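Local coordinates for ABC-type phosphate transport system, periplasmic component (PDB 4ECF), which probably binds phosphate outside the cytoplasmic membrane and delivers it to the ABC transporter that imports it into the cell, at residues S131-T136 with I170-F175. Sequence-based numbering, arbitrary orientation.
Sequences SGTRAT and ISYVAF. With PO4 (phosphate ion), chain B.
The first turn of helix 132-136 passes strand 170-174 at 111°, the axes 8.5 Å apart at their closest, with Thr133 facing Tyr172 and Val173. With Thr133 chi1 at -55°, OG1 lies beside the backbone N and gives a hydrogen bond to phosphate O1, while CG2 falls anti to that N and meets the Tyr172 ring at the edge, 3.8 Å from CD1. A water bridges the segments, donating to Thr133 OG1 and accepting from Ala174 N. Threonine suits the place, supplying a methyl for the buried strand and a hydroxyl for the anion. Ser131, the N-cap, also works twice: its OG accepts from Arg134 N at 3.0 Å, nearly straight (171°), and donates to the same phosphate O1, which is held further by Thr133 N. Gly132 N gives a hydrogen bond to phosphate O2 (2.8 Å); with no side chain there, only backbone stands by the anion. Seating phosphate on a helix's first amides, which no preceding turn can use, is characteristic of the PstS family, with its periplasmic-binding-protein fold; the helix dipole probably adds attraction. Arg127, Ser11, Thr12, Ala13 and Thr41 also hydrogen-bond the ion. Tyr172 reaches across to the extended aliphatic stem of Arg134: Arg134 CG and CD each lie 3.4 Å from Tyr172 OH. That hydroxyl is hydrogen-bonded to Asn126 and Arg127 N, and Phe137 stacks on the ring; a leucine in place of Tyr172 would probably leave Asn126 and the Arg127 amide without their acceptor, and Phe137 without its stacking partner. The Arg134 guanidinium extends past the hydroxyl to a salt bridge with Glu138 and a hydrogen bond to Arg127 O.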
loop_
_atom_site.group_PDB
_atom_site.type_symbol
_atom_site.label_atom_id
_atom_site.label_comp_id
_atom_site.label_asym_id
_atom_site.label_seq_id
_atom_site.Cartn_x
_atom_site.Cartn_y
_atom_site.Cartn_z
ATOM N N SER A 131 7.340 6.441 -1.213
ATOM C CA SER A 131 6.480 5.253 -1.193
ATOM C C SER A 131 5.515 5.351 -0.020
ATOM O O SER A 131 5.925 5.606 1.123
ATOM C CB SER A 131 7.299 3.988 -0.995
ATOM O OG SER A 131 6.480 2.890 -0.627
ATOM N N GLY A 132 4.223 5.148 -0.294
ATOM C CA GLY A 132 3.246 5.208 0.752
ATOM C C GLY A 132 3.278 3.965 1.618
ATOM O O GLY A 132 3.003 4.022 2.842
ATOM N N THR A 133 3.692 2.860 1.007
ATOM C CA THR A 133 3.924 1.592 1.759
ATOM C C THR A 133 5.027 1.815 2.796
ATOM O O THR A 133 4.872 1.446 3.985
ATOM C CB THR A 133 4.297 0.444 0.831
ATOM O OG1 THR A 133 3.286 0.298 -0.198
ATOM C CG2 THR A 133 4.312 -0.849 1.662
ATOM N N ARG A 134 6.126 2.398 2.354
ATOM C CA ARG A 134 7.212 2.658 3.256
ATOM C C ARG A 134 6.797 3.607 4.414
ATOM O O ARG A 134 7.093 3.326 5.561
ATOM C CB ARG A 134 8.440 3.194 2.542
ATOM C CG ARG A 134 9.570 3.570 3.500
ATOM C CD ARG A 134 10.832 3.903 2.752
ATOM N NE ARG A 134 11.871 4.301 3.704
ATOM C CZ ARG A 134 13.145 4.435 3.374
ATOM N NH1 ARG A 134 13.530 4.185 2.150
ATOM N NH2 ARG A 134 14.031 4.792 4.297
ATOM N N ALA A 135 6.093 4.709 4.107
ATOM C CA ALA A 135 5.656 5.632 5.149
ATOM C C ALA A 135 4.778 4.950 6.180
ATOM O O ALA A 135 4.917 5.150 7.379
ATOM C CB ALA A 135 4.964 6.840 4.531
ATOM N N THR A 136 3.858 4.118 5.691
ATOM C CA THR A 136 2.895 3.435 6.569
ATOM C C THR A 136 3.605 2.418 7.426
ATOM O O THR A 136 3.348 2.299 8.636
ATOM C CB THR A 136 1.754 2.793 5.728
ATOM O OG1 THR A 136 1.092 3.833 4.998
ATOM C CG2 THR A 136 0.747 2.153 6.657
ATOM N N ILE A 170 14.406 -9.383 3.722
ATOM C CA ILE A 170 13.151 -8.907 4.254
ATOM C C ILE A 170 12.757 -7.561 3.641
ATOM O O ILE A 170 13.568 -6.705 3.436
ATOM C CB ILE A 170 13.211 -8.842 5.799
ATOM C CG1 ILE A 170 11.885 -8.386 6.375
ATOM C CG2 ILE A 170 14.385 -7.947 6.275
ATOM C CD1 ILE A 170 11.761 -8.509 7.898
ATOM N N SER A 171 11.459 -7.396 3.403
ATOM C CA SER A 171 10.885 -6.124 2.942
ATOM C C SER A 171 9.443 -6.041 3.430
ATOM O O SER A 171 9.047 -6.718 4.388
ATOM C CB SER A 171 10.966 -5.960 1.431
ATOM O OG SER A 171 10.764 -4.599 1.063
ATOM N N TYR A 172 8.711 -5.157 2.798
ATOM C CA TYR A 172 7.304 -4.929 3.152
ATOM C C TYR A 172 6.520 -4.702 1.879
ATOM O O TYR A 172 7.017 -4.060 0.954
ATOM C CB TYR A 172 7.214 -3.745 4.119
ATOM C CG TYR A 172 8.124 -2.624 3.787
ATOM C CD1 TYR A 172 7.776 -1.677 2.853
ATOM C CD2 TYR A 172 9.425 -2.555 4.319
ATOM C CE1 TYR A 172 8.629 -0.642 2.511
ATOM C CE2 TYR A 172 10.284 -1.529 3.997
ATOM C CZ TYR A 172 9.887 -0.558 3.073
ATOM O OH TYR A 172 10.752 0.470 2.740
ATOM N N VAL A 173 5.253 -5.156 1.858
ATOM C CA VAL A 173 4.420 -5.050 0.693
ATOM C C VAL A 173 2.956 -5.112 1.076
ATOM O O VAL A 173 2.577 -5.685 2.109
ATOM C CB VAL A 173 4.747 -6.149 -0.358
ATOM C CG1 VAL A 173 4.148 -7.515 0.025
ATOM C CG2 VAL A 173 4.443 -5.657 -1.757
ATOM N N ALA A 174 2.161 -4.455 0.258
ATOM C CA ALA A 174 0.686 -4.514 0.403
ATOM C C ALA A 174 0.186 -5.973 0.342
ATOM O O ALA A 174 0.700 -6.778 -0.408
ATOM C CB ALA A 174 0.033 -3.661 -0.696
ATOM N N PHE A 175 -0.878 -6.295 1.103
ATOM C CA PHE A 175 -1.425 -7.649 1.179
ATOM C C PHE A 175 -1.682 -8.381 -0.179
ATOM O O PHE A 175 -1.324 -9.568 -0.333
ATOM C CB PHE A 175 -2.765 -7.630 1.956
ATOM C CG PHE A 175 -2.657 -7.559 3.472
ATOM C CD1 PHE A 175 -1.481 -7.266 4.151
ATOM C CD2 PHE A 175 -3.808 -7.696 4.228
ATOM C CE1 PHE A 175 -1.462 -7.189 5.537
ATOM C CE2 PHE A 175 -3.777 -7.635 5.621
ATOM C CZ PHE A 175 -2.617 -7.358 6.258
HETATM P P PO4 B . 3.405 2.814 -2.922
HETATM O O1 PO4 B . 4.266 2.157 -1.850
HETATM O O2 PO4 B . 3.237 4.277 -2.730
HETATM O O3 PO4 B . 3.878 2.485 -4.311
HETATM O O4 PO4 B . 1.940 2.159 -2.860
HETATM O O HOH W 1 3.365 -2.333 -1.250
#